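Piwi domain-containing protein (Vanderwaltozyma polyspora, PDB 5THE) probably binds RNA as an Argonaute of budding yeast, the deposited chain being its C-terminal lobe, which includes the Piwi domain. Local coordinates at residues H55-K59 and S415-P421. Residues are numbered along the deposited sequence; the frame is centred on the assembly and turned at random.
Sequences HEESK and SMGNVMP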
loop_
_atom_site.group_PDB
_atom_site.type_symbol
_atom_site.label_atom_id
_atom_site.label_comp_id
_atom_site.label_asym_id
_atom_site.label_seq_id
_atom_site.Cartn_x
_atom_site.Cartn_y
_atom_site.Cartn_z
ATOM N N HIS A 55 -18.900 -10.801 -18.183
ATOM C CA HIS A 55 -18.989 -9.418 -17.731
ATOM C C HIS A 55 -18.460 -9.290 -16.306
ATOM O O HIS A 55 -17.780 -8.317 -15.973
ATOM C CB HIS A 55 -20.435 -8.927 -17.831
ATOM C CG HIS A 55 -20.630 -7.506 -17.389
ATOM N ND1 HIS A 55 -20.195 -6.428 -18.127
ATOM C CD2 HIS A 55 -21.222 -6.991 -16.286
ATOM C CE1 HIS A 55 -20.509 -5.310 -17.498
ATOM N NE2 HIS A 55 -21.134 -5.624 -16.378
ATOM N N GLU A 56 -18.709 -10.308 -15.472
ATOM C CA GLU A 56 -18.365 -10.233 -14.056
ATOM C C GLU A 56 -16.859 -10.128 -13.827
ATOM O O GLU A 56 -16.429 -9.595 -12.801
ATOM C CB GLU A 56 -18.919 -11.455 -13.324
ATOM C CG GLU A 56 -18.266 -12.767 -13.732
ATOM C CD GLU A 56 -18.778 -13.320 -15.045
ATOM O OE1 GLU A 56 -19.714 -12.726 -15.627
ATOM O OE2 GLU A 56 -18.237 -14.360 -15.493
ATOM N N GLU A 57 -16.040 -10.624 -14.756
ATOM C CA GLU A 57 -14.601 -10.617 -14.507
ATOM C C GLU A 57 -14.018 -9.223 -14.546
ATOM O O GLU A 57 -12.843 -9.054 -14.206
ATOM C CB GLU A 57 -13.881 -11.514 -15.508
ATOM C CG GLU A 57 -14.493 -12.898 -15.556
ATOM C CD GLU A 57 -13.639 -13.897 -16.304
ATOM O OE1 GLU A 57 -13.978 -15.094 -16.275
ATOM O OE2 GLU A 57 -12.643 -13.483 -16.924
ATOM N N SER A 58 -14.819 -8.228 -14.904
ATOM C CA SER A 58 -14.365 -6.851 -14.947
ATOM C C SER A 58 -14.611 -6.111 -13.639
ATOM O O SER A 58 -14.080 -5.017 -13.467
ATOM C CB SER A 58 -15.048 -6.107 -16.112
ATOM O OG SER A 58 -16.397 -5.791 -15.825
ATOM N N LYS A 59 -15.399 -6.664 -12.718
ATOM C CA LYS A 59 -15.565 -6.013 -11.422
ATOM C C LYS A 59 -14.236 -6.042 -10.665
ATOM O O LYS A 59 -13.649 -7.109 -10.464
ATOM C CB LYS A 59 -16.654 -6.696 -10.601
ATOM C CG LYS A 59 -16.997 -5.895 -9.337
ATOM C CD LYS A 59 -18.103 -6.568 -8.522
ATOM C CE LYS A 59 -18.503 -5.694 -7.344
ATOM N NZ LYS A 59 -19.524 -6.371 -6.471
ATOM N N SER A 415 -17.410 -15.029 -10.035
ATOM C CA SER A 415 -16.472 -14.637 -11.080
ATOM C C SER A 415 -15.213 -15.481 -10.971
ATOM O O SER A 415 -14.662 -15.648 -9.871
ATOM C CB SER A 415 -16.109 -13.153 -10.976
ATOM O OG SER A 415 -15.270 -12.779 -12.054
ATOM N N MET A 416 -14.753 -15.992 -12.114
ATOM C CA MET A 416 -13.536 -16.798 -12.156
ATOM C C MET A 416 -13.597 -17.959 -11.168
ATOM O O MET A 416 -12.628 -18.261 -10.476
ATOM C CB MET A 416 -12.305 -15.929 -11.904
ATOM C CG MET A 416 -12.158 -14.822 -12.923
ATOM S SD MET A 416 -10.946 -13.612 -12.390
ATOM C CE MET A 416 -9.429 -14.455 -12.744
ATOM N N GLY A 417 -14.758 -18.596 -11.087
ATOM C CA GLY A 417 -14.924 -19.747 -10.230
ATOM C C GLY A 417 -14.970 -19.432 -8.758
ATOM O O GLY A 417 -14.962 -20.355 -7.941
ATOM N N ASN A 418 -15.017 -18.157 -8.394
ATOM C CA ASN A 418 -14.959 -17.739 -7.005
ATOM C C ASN A 418 -16.154 -16.860 -6.689
ATOM O O ASN A 418 -16.902 -16.452 -7.580
ATOM C CB ASN A 418 -13.641 -17.014 -6.718
ATOM C CG ASN A 418 -12.495 -17.994 -6.517
ATOM O OD1 ASN A 418 -12.187 -18.384 -5.393
ATOM N ND2 ASN A 418 -11.888 -18.427 -7.612
ATOM N N VAL A 419 -16.358 -16.592 -5.399
ATOM C CA VAL A 419 -17.465 -15.718 -5.060
ATOM C C VAL A 419 -17.172 -14.342 -5.648
ATOM O O VAL A 419 -16.021 -13.984 -5.944
ATOM C CB VAL A 419 -17.725 -15.639 -3.542
ATOM C CG1 VAL A 419 -18.206 -16.993 -3.024
ATOM C CG2 VAL A 419 -16.455 -15.210 -2.783
ATOM N N MET A 420 -18.235 -13.585 -5.853
ATOM C CA MET A 420 -18.111 -12.263 -6.447
ATOM C C MET A 420 -17.246 -11.368 -5.560
ATOM O O MET A 420 -17.348 -11.422 -4.334
ATOM C CB MET A 420 -19.504 -11.642 -6.621
ATOM C CG MET A 420 -19.562 -10.470 -7.611
ATOM S SD MET A 420 -19.363 -11.081 -9.302
ATOM C CE MET A 420 -19.376 -9.547 -10.209
ATOM N N PRO A 421 -16.377 -10.541 -6.138
ATOM C CA PRO A 421 -15.933 -9.417 -5.300
ATOM C C PRO A 421 -17.066 -8.383 -5.128
ATOM O O PRO A 421 -17.908 -8.329 -5.994
ATOM C CB PRO A 421 -14.749 -8.836 -6.088
ATOM C CG PRO A 421 -14.842 -9.390 -7.464
ATOM C CD PRO A 421 -15.659 -10.643 -7.423
HETATM O O HOH W 1 -16.172 -15.861 -14.591
#
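Lys59 runs extended past the bent side chain of Met420 to reach the carbonyl of Pro421. Its CG stands opposite the backbone N (chi1 -171°), and the long straight chain sets NZ 2.6 Å from Pro421 O, tilted 15° from the carbonyl plane; Leu32 O takes a second hydrogen bond from the same ammonium. A lysine suits this place because its methylenes pack against apolar neighbours while its ammonium reaches two backbone carbonyls. Met420, flexible and unbranched, turns at chi2 (71°) so that its methyl CE lies 3.7 Å from Lys59 CD and 3.7 Å from Glu56 CB. Ser415 is small enough to fit close against the 3-10 turn, its OG 3.3 Å from Glu57 CA and 3.4 Å from Glu56 CG; that hydroxyl is hydrogen-bonded to Gln443. The side chains of Glu57 and Met416 cross at about a right angle, with the slender Met416 CG 3.8 Å from Glu57 CD. Glutamates offer both aliphatic carbons for this packing and carboxylates for one bridging water, which donates to Glu56 OE2 and Glu57 OE1 and accepts from Met416 N. A 3-10 turn thus packs against a beta hairpin, whose type I' turn (Ser415 to Asn418) belongs to the RNase H-like Piwi domain.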